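Local coordinates for viral structural protein 4 (Bombyx mori cytoplasmic polyhedrosis virus, PDB 6TZ0) that binds GTP and accompanies the viral RNA-dependent RNA polymerase inside the capsid, where it probably supports transcription of the double-stranded RNA genome, at residues 256-261 / 291-296; 461-464 / 468-471. One frame throughout, in Å; residues are numbered along the deposited sequence.

Overall arrangement
Contact 1 (256-261 with 291-296) and contact 2 (461-464 with 468-471) follow one another along the chain and do not touch: their centres are 41 Å apart and their nearest atoms about 23 Å. Contact 1 is buried, about 14 Å from the centre of the chain, where a helix packs on a four-stranded antiparallel sheet. It lies near one of the two GTP sites, the side chain of L293 being about 11 Å from that of S361 and about 12 Å from G358; no GTP is bound to this chain here. Contact 2, about 35 Å from the chain centre and away from the GTP-binding residues, is a surface loop packed on the start of the next helix, facing the chain of the RNA-dependent RNA polymerase.

Contact 1: 256-261 / 291-296; sequences CLITWT and KKLLFY
I258 and W260, two residues apart on strand 255-261, both reach L293 of helix 290-296. The first contact is made by the end of I258: its CG1 branch lies anti to the carbonyl carbon (chi1 -52°) and carries CD1 out to 4.0 Å from L293 CD2. The other branch of I258, CG2, lies 3.4 Å above one face of the W260 ring, offset toward its rim. W260 then comes at L293 from the opposite direction. Two neighbouring atoms of its six-membered ring do the touching, CZ2 at 3.7 Å and CH2 at 3.8 Å from L293 CD1, and the methyl approaches obliquely. The two methyls of the leucine are thus divided between the partners, CD1 to the tryptophan and CD2 to the isoleucine. M269 of strand 266-271 also touches both W260 and L293, and Y286 meets the W260 ring edge-to-face. The interaction is purely apolar. On the far flank of the helix K291 and F295 touch helix 359-374. This is helix-on-sheet packing, with one short helix lying between an antiparallel sheet and the helix that follows the P-loop-like GTP-binding segment.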
ATOM      1  N   CYS B 256      -5.012 -42.961  24.391  1.00 29.91           N
ATOM      2  CA  CYS B 256      -4.142 -44.118  24.286  1.00 29.91           C
ATOM      3  C   CYS B 256      -2.858 -43.738  23.574  1.00 29.91           C
ATOM      4  O   CYS B 256      -2.803 -42.773  22.813  1.00 29.91           O
ATOM      5  CB  CYS B 256      -4.807 -45.277  23.534  1.00 29.91           C
ATOM      6  SG  CYS B 256      -6.130 -46.066  24.421  1.00 29.91           S
ATOM      7  N   LEU B 257      -1.818 -44.515  23.841  1.00 25.69           N
ATOM      8  CA  LEU B 257      -0.580 -44.448  23.083  1.00 25.69           C
ATOM      9  C   LEU B 257      -0.230 -45.862  22.663  1.00 25.69           C
ATOM     10  O   LEU B 257      -0.111 -46.751  23.508  1.00 25.69           O
ATOM     11  CB  LEU B 257       0.539 -43.802  23.902  1.00 25.69           C
ATOM     12  CG  LEU B 257       1.844 -43.492  23.178  1.00 25.69           C
ATOM     13  CD1 LEU B 257       2.346 -42.166  23.638  1.00 25.69           C
ATOM     14  CD2 LEU B 257       2.882 -44.528  23.521  1.00 25.69           C
ATOM     15  N   ILE B 258      -0.074 -46.066  21.363  1.00 25.82           N
ATOM     16  CA  ILE B 258       0.165 -47.378  20.784  1.00 25.82           C
ATOM     17  C   ILE B 258       1.551 -47.372  20.159  1.00 25.82           C
ATOM     18  O   ILE B 258       1.939 -46.391  19.522  1.00 25.82           O
ATOM     19  CB  ILE B 258      -0.912 -47.706  19.736  1.00 25.82           C
ATOM     20  CG1 ILE B 258      -2.300 -47.518  20.330  1.00 25.82           C
ATOM     21  CG2 ILE B 258      -0.789 -49.135  19.274  1.00 25.82           C
ATOM     22  CD1 ILE B 258      -3.392 -47.527  19.311  1.00 25.82           C
ATOM     23  N   THR B 259       2.306 -48.450  20.352  1.00 26.89           N
ATOM     24  CA  THR B 259       3.546 -48.666  19.619  1.00 26.89           C
ATOM     25  C   THR B 259       3.354 -49.830  18.660  1.00 26.89           C
ATOM     26  O   THR B 259       2.849 -50.884  19.049  1.00 26.89           O
ATOM     27  CB  THR B 259       4.729 -48.937  20.551  1.00 26.89           C
ATOM     28  OG1 THR B 259       4.477 -50.113  21.319  1.00 26.89           O
ATOM     29  CG2 THR B 259       4.955 -47.766  21.477  1.00 26.89           C
ATOM     30  N   TRP B 260       3.742 -49.627  17.413  1.00 26.42           N
ATOM     31  CA  TRP B 260       3.472 -50.545  16.322  1.00 26.42           C
ATOM     32  C   TRP B 260       4.772 -51.158  15.830  1.00 26.42           C
ATOM     33  O   TRP B 260       5.857 -50.830  16.300  1.00 26.42           O
ATOM     34  CB  TRP B 260       2.778 -49.815  15.176  1.00 26.42           C
ATOM     35  CG  TRP B 260       1.440 -49.270  15.491  1.00 26.42           C
ATOM     36  CD1 TRP B 260       1.163 -48.036  15.985  1.00 26.42           C
ATOM     37  CD2 TRP B 260       0.184 -49.901  15.260  1.00 26.42           C
ATOM     38  NE1 TRP B 260      -0.187 -47.871  16.119  1.00 26.42           N
ATOM     39  CE2 TRP B 260      -0.813 -49.004  15.676  1.00 26.42           C
ATOM     40  CE3 TRP B 260      -0.196 -51.145  14.760  1.00 26.42           C
ATOM     41  CZ2 TRP B 260      -2.163 -49.311  15.605  1.00 26.42           C
ATOM     42  CZ3 TRP B 260      -1.533 -51.445  14.685  1.00 26.42           C
ATOM     43  CH2 TRP B 260      -2.500 -50.537  15.111  1.00 26.42           C
ATOM     44  N   THR B 261       4.657 -52.038  14.847  1.00 27.36           N
ATOM     45  CA  THR B 261       5.812 -52.545  14.122  1.00 27.36           C
ATOM     46  C   THR B 261       5.877 -51.822  12.785  1.00 27.36           C
ATOM     47  O   THR B 261       4.864 -51.694  12.096  1.00 27.36           O
ATOM     48  CB  THR B 261       5.721 -54.053  13.914  1.00 27.36           C
ATOM     49  OG1 THR B 261       4.589 -54.354  13.095  1.00 27.36           O
ATOM     50  CG2 THR B 261       5.559 -54.748  15.238  1.00 27.36           C
ATOM     51  N   LYS B 291     -10.672 -47.576  10.958  1.00 30.59           N
ATOM     52  CA  LYS B 291     -11.358 -46.305  10.770  1.00 30.59           C
ATOM     53  C   LYS B 291     -11.328 -45.457  12.034  1.00 30.59           C
ATOM     54  O   LYS B 291     -11.236 -44.229  11.946  1.00 30.59           O
ATOM     55  CB  LYS B 291     -12.792 -46.561  10.309  1.00 30.59           C
ATOM     56  CG  LYS B 291     -13.547 -45.318   9.892  1.00 30.59           C
ATOM     57  CD  LYS B 291     -14.966 -45.637   9.467  1.00 30.59           C
ATOM     58  CE  LYS B 291     -15.002 -46.309   8.107  1.00 30.59           C
ATOM     59  NZ  LYS B 291     -14.605 -45.373   7.023  1.00 30.59           N
ATOM     60  N   LYS B 292     -11.363 -46.088  13.210  1.00 30.36           N
ATOM     61  CA  LYS B 292     -11.224 -45.346  14.458  1.00 30.36           C
ATOM     62  C   LYS B 292      -9.826 -44.761  14.601  1.00 30.36           C
ATOM     63  O   LYS B 292      -9.667 -43.630  15.078  1.00 30.36           O
ATOM     64  CB  LYS B 292     -11.538 -46.254  15.642  1.00 30.36           C
ATOM     65  CG  LYS B 292     -12.981 -46.668  15.752  1.00 30.36           C
ATOM     66  CD  LYS B 292     -13.189 -47.513  16.989  1.00 30.36           C
ATOM     67  CE  LYS B 292     -14.622 -47.979  17.104  1.00 30.36           C
ATOM     68  NZ  LYS B 292     -14.805 -48.860  18.279  1.00 30.36           N
ATOM     69  N   LEU B 293      -8.806 -45.521  14.192  1.00 28.38           N
ATOM     70  CA  LEU B 293      -7.438 -45.015  14.191  1.00 28.38           C
ATOM     71  C   LEU B 293      -7.284 -43.851  13.227  1.00 28.38           C
ATOM     72  O   LEU B 293      -6.601 -42.870  13.536  1.00 28.38           O
ATOM     73  CB  LEU B 293      -6.466 -46.130  13.815  1.00 28.38           C
ATOM     74  CG  LEU B 293      -6.255 -47.305  14.755  1.00 28.38           C
ATOM     75  CD1 LEU B 293      -5.377 -48.322  14.075  1.00 28.38           C
ATOM     76  CD2 LEU B 293      -5.611 -46.822  16.024  1.00 28.38           C
ATOM     77  N   LEU B 294      -7.892 -43.957  12.046  1.00 28.97           N
ATOM     78  CA  LEU B 294      -7.836 -42.881  11.064  1.00 28.97           C
ATOM     79  C   LEU B 294      -8.552 -41.633  11.557  1.00 28.97           C
ATOM     80  O   LEU B 294      -8.072 -40.514  11.355  1.00 28.97           O
ATOM     81  CB  LEU B 294      -8.445 -43.351   9.745  1.00 28.97           C
ATOM     82  CG  LEU B 294      -8.516 -42.333   8.603  1.00 28.97           C
ATOM     83  CD1 LEU B 294      -7.134 -41.956   8.144  1.00 28.97           C
ATOM     84  CD2 LEU B 294      -9.335 -42.862   7.449  1.00 28.97           C
ATOM     85  N   PHE B 295      -9.693 -41.800  12.219  1.00 28.51           N
ATOM     86  CA  PHE B 295     -10.443 -40.637  12.663  1.00 28.51           C
ATOM     87  C   PHE B 295      -9.870 -40.017  13.926  1.00 28.51           C
ATOM     88  O   PHE B 295     -10.145 -38.846  14.195  1.00 28.51           O
ATOM     89  CB  PHE B 295     -11.917 -40.985  12.904  1.00 28.51           C
ATOM     90  CG  PHE B 295     -12.711 -41.268  11.652  1.00 28.51           C
ATOM     91  CD1 PHE B 295     -12.184 -41.030  10.392  1.00 28.51           C
ATOM     92  CD2 PHE B 295     -14.011 -41.727  11.740  1.00 28.51           C
ATOM     93  CE1 PHE B 295     -12.916 -41.289   9.257  1.00 28.51           C
ATOM     94  CE2 PHE B 295     -14.750 -41.977  10.605  1.00 28.51           C
ATOM     95  CZ  PHE B 295     -14.200 -41.755   9.365  1.00 28.51           C
ATOM     96  N   TYR B 296      -9.084 -40.758  14.713  1.00 27.14           N
ATOM     97  CA  TYR B 296      -8.669 -40.245  16.013  1.00 27.14           C
ATOM     98  C   TYR B 296      -7.182 -40.388  16.324  1.00 27.14           C
ATOM     99  O   TYR B 296      -6.799 -40.203  17.480  1.00 27.14           O
ATOM    100  CB  TYR B 296      -9.484 -40.916  17.124  1.00 27.14           C
ATOM    101  CG  TYR B 296     -10.938 -40.556  17.061  1.00 27.14           C
ATOM    102  CD1 TYR B 296     -11.383 -39.333  17.531  1.00 27.14           C
ATOM    103  CD2 TYR B 296     -11.863 -41.420  16.504  1.00 27.14           C
ATOM    104  CE1 TYR B 296     -12.710 -38.989  17.461  1.00 27.14           C
ATOM    105  CE2 TYR B 296     -13.192 -41.084  16.429  1.00 27.14           C
ATOM    106  CZ  TYR B 296     -13.610 -39.870  16.911  1.00 27.14           C
ATOM    107  OH  TYR B 296     -14.937 -39.534  16.839  1.00 27.14           O
TER

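Contact 2: 461-464 / 468-471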
ATOM      1  N   GLU B 461      -3.932 -23.330 -17.410  1.00 40.61           N
ATOM      2  CA  GLU B 461      -3.297 -22.139 -17.952  1.00 40.61           C
ATOM      3  C   GLU B 461      -4.302 -21.116 -18.455  1.00 40.61           C
ATOM      4  O   GLU B 461      -4.018 -19.913 -18.436  1.00 40.61           O
ATOM      5  CB  GLU B 461      -2.355 -22.554 -19.084  1.00 40.61           C
ATOM      6  CG  GLU B 461      -1.415 -21.486 -19.575  1.00 40.61           C
ATOM      7  CD  GLU B 461      -0.494 -21.995 -20.659  1.00 40.61           C
ATOM      8  OE1 GLU B 461      -0.644 -23.169 -21.059  1.00 40.61           O
ATOM      9  OE2 GLU B 461       0.385 -21.226 -21.104  1.00 40.61           O
ATOM     10  N   ASN B 462      -5.476 -21.566 -18.887  1.00 41.03           N
ATOM     11  CA  ASN B 462      -6.460 -20.690 -19.506  1.00 41.03           C
ATOM     12  C   ASN B 462      -7.868 -20.968 -19.001  1.00 41.03           C
ATOM     13  O   ASN B 462      -8.050 -21.726 -18.046  1.00 41.03           O
ATOM     14  CB  ASN B 462      -6.383 -20.832 -21.028  1.00 41.03           C
ATOM     15  CG  ASN B 462      -6.459 -22.280 -21.494  1.00 41.03           C
ATOM     16  OD1 ASN B 462      -6.691 -23.196 -20.712  1.00 41.03           O
ATOM     17  ND2 ASN B 462      -6.235 -22.486 -22.780  1.00 41.03           N
ATOM     18  N   ALA B 463      -8.868 -20.357 -19.632  1.00 42.42           N
ATOM     19  CA  ALA B 463     -10.273 -20.643 -19.342  1.00 42.42           C
ATOM     20  C   ALA B 463     -10.941 -21.024 -20.658  1.00 42.42           C
ATOM     21  O   ALA B 463     -11.586 -20.204 -21.312  1.00 42.42           O
ATOM     22  CB  ALA B 463     -10.952 -19.458 -18.686  1.00 42.42           C
ATOM     23  N   ASP B 464     -10.792 -22.284 -21.037  1.00 43.26           N
ATOM     24  CA  ASP B 464     -11.508 -22.857 -22.158  1.00 43.26           C
ATOM     25  C   ASP B 464     -12.676 -23.660 -21.608  1.00 43.26           C
ATOM     26  O   ASP B 464     -12.888 -23.721 -20.400  1.00 43.26           O
ATOM     27  CB  ASP B 464     -10.569 -23.709 -23.009  1.00 43.26           C
ATOM     28  CG  ASP B 464      -9.528 -22.879 -23.727  1.00 43.26           C
ATOM     29  OD1 ASP B 464      -9.804 -21.698 -24.018  1.00 43.26           O
ATOM     30  OD2 ASP B 464      -8.435 -23.408 -24.012  1.00 43.26           O
ATOM     31  N   GLU B 468      -9.938 -26.573 -16.284  1.00 36.13           N
ATOM     32  CA  GLU B 468     -10.284 -26.973 -14.929  1.00 36.13           C
ATOM     33  C   GLU B 468     -10.903 -25.820 -14.157  1.00 36.13           C
ATOM     34  O   GLU B 468     -11.803 -26.038 -13.334  1.00 36.13           O
ATOM     35  CB  GLU B 468      -9.039 -27.520 -14.234  1.00 36.13           C
ATOM     36  CG  GLU B 468      -9.297 -28.196 -12.912  1.00 36.13           C
ATOM     37  CD  GLU B 468      -8.043 -28.809 -12.322  1.00 36.13           C
ATOM     38  OE1 GLU B 468      -6.988 -28.745 -12.978  1.00 36.13           O
ATOM     39  OE2 GLU B 468      -8.111 -29.347 -11.198  1.00 36.13           O
ATOM     40  N   ARG B 469     -10.455 -24.596 -14.447  1.00 34.33           N
ATOM     41  CA  ARG B 469     -11.033 -23.401 -13.845  1.00 34.33           C
ATOM     42  C   ARG B 469     -12.493 -23.237 -14.252  1.00 34.33           C
ATOM     43  O   ARG B 469     -13.358 -22.981 -13.404  1.00 34.33           O
ATOM     44  CB  ARG B 469     -10.177 -22.194 -14.240  1.00 34.33           C
ATOM     45  CG  ARG B 469     -10.523 -20.842 -13.633  1.00 34.33           C
ATOM     46  CD  ARG B 469     -11.246 -20.012 -14.647  1.00 34.33           C
ATOM     47  NE  ARG B 469     -11.592 -18.662 -14.215  1.00 34.33           N
ATOM     48  CZ  ARG B 469     -10.852 -17.585 -14.447  1.00 34.33           C
ATOM     49  NH1 ARG B 469      -9.711 -17.695 -15.106  1.00 34.33           N
ATOM     50  NH2 ARG B 469     -11.262 -16.394 -14.034  1.00 34.33           N
ATOM     51  N   ASN B 470     -12.796 -23.461 -15.531  1.00 36.35           N
ATOM     52  CA  ASN B 470     -14.180 -23.432 -15.983  1.00 36.35           C
ATOM     53  C   ASN B 470     -14.980 -24.610 -15.448  1.00 36.35           C
ATOM     54  O   ASN B 470     -16.188 -24.482 -15.246  1.00 36.35           O
ATOM     55  CB  ASN B 470     -14.247 -23.453 -17.502  1.00 36.35           C
ATOM     56  CG  ASN B 470     -15.610 -23.077 -18.028  1.00 36.35           C
ATOM     57  OD1 ASN B 470     -16.437 -22.531 -17.309  1.00 36.35           O
ATOM     58  ND2 ASN B 470     -15.877 -23.435 -19.268  1.00 36.35           N
ATOM     59  N   PHE B 471     -14.336 -25.762 -15.249  1.00 34.69           N
ATOM     60  CA  PHE B 471     -15.014 -26.918 -14.671  1.00 34.69           C
ATOM     61  C   PHE B 471     -15.526 -26.616 -13.272  1.00 34.69           C
ATOM     62  O   PHE B 471     -16.709 -26.822 -12.975  1.00 34.69           O
ATOM     63  CB  PHE B 471     -14.072 -28.114 -14.645  1.00 34.69           C
ATOM     64  CG  PHE B 471     -14.643 -29.322 -13.969  1.00 34.69           C
ATOM     65  CD1 PHE B 471     -15.589 -30.101 -14.596  1.00 34.69           C
ATOM     66  CD2 PHE B 471     -14.213 -29.690 -12.704  1.00 34.69           C
ATOM     67  CE1 PHE B 471     -16.103 -31.214 -13.979  1.00 34.69           C
ATOM     68  CE2 PHE B 471     -14.726 -30.800 -12.082  1.00 34.69           C
ATOM     69  CZ  PHE B 471     -15.666 -31.565 -12.723  1.00 34.69           C
TER
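R469 and N470, on the first turn of helix 468-476, meet the chain just before that helix, where A463 and D464 lie against them. R469 comes first. Its CG is anti to the backbone N (chi1 -175°) and the chain bends at chi2 (-103°), which brings CD to 4.1 Å from A463 CB; NH1 is 4.2 Å from the same methyl, which meets the guanidinium obliquely. Nearer the backbone, R469 CB is 4.4 Å from N462 O, a carbonyl that accepts a hydrogen bond from S467 OG. N470 makes the one polar link between the segments: its ND2 donates to D464 O at 3.2 Å. The bond is bent, with an angle of 142° at the hydrogen, and the donor lies above the carbonyl plane rather than on a lone pair. Q97 of the RNA-dependent RNA polymerase chain packs on A463, R469 and N470, and R469 NH2 forms a long, weak ion pair with D354 of that chain. The loop joins helix 442-457 to helix 468-476, whose buried F471 packs against Y386 and W389 of helix 385-393.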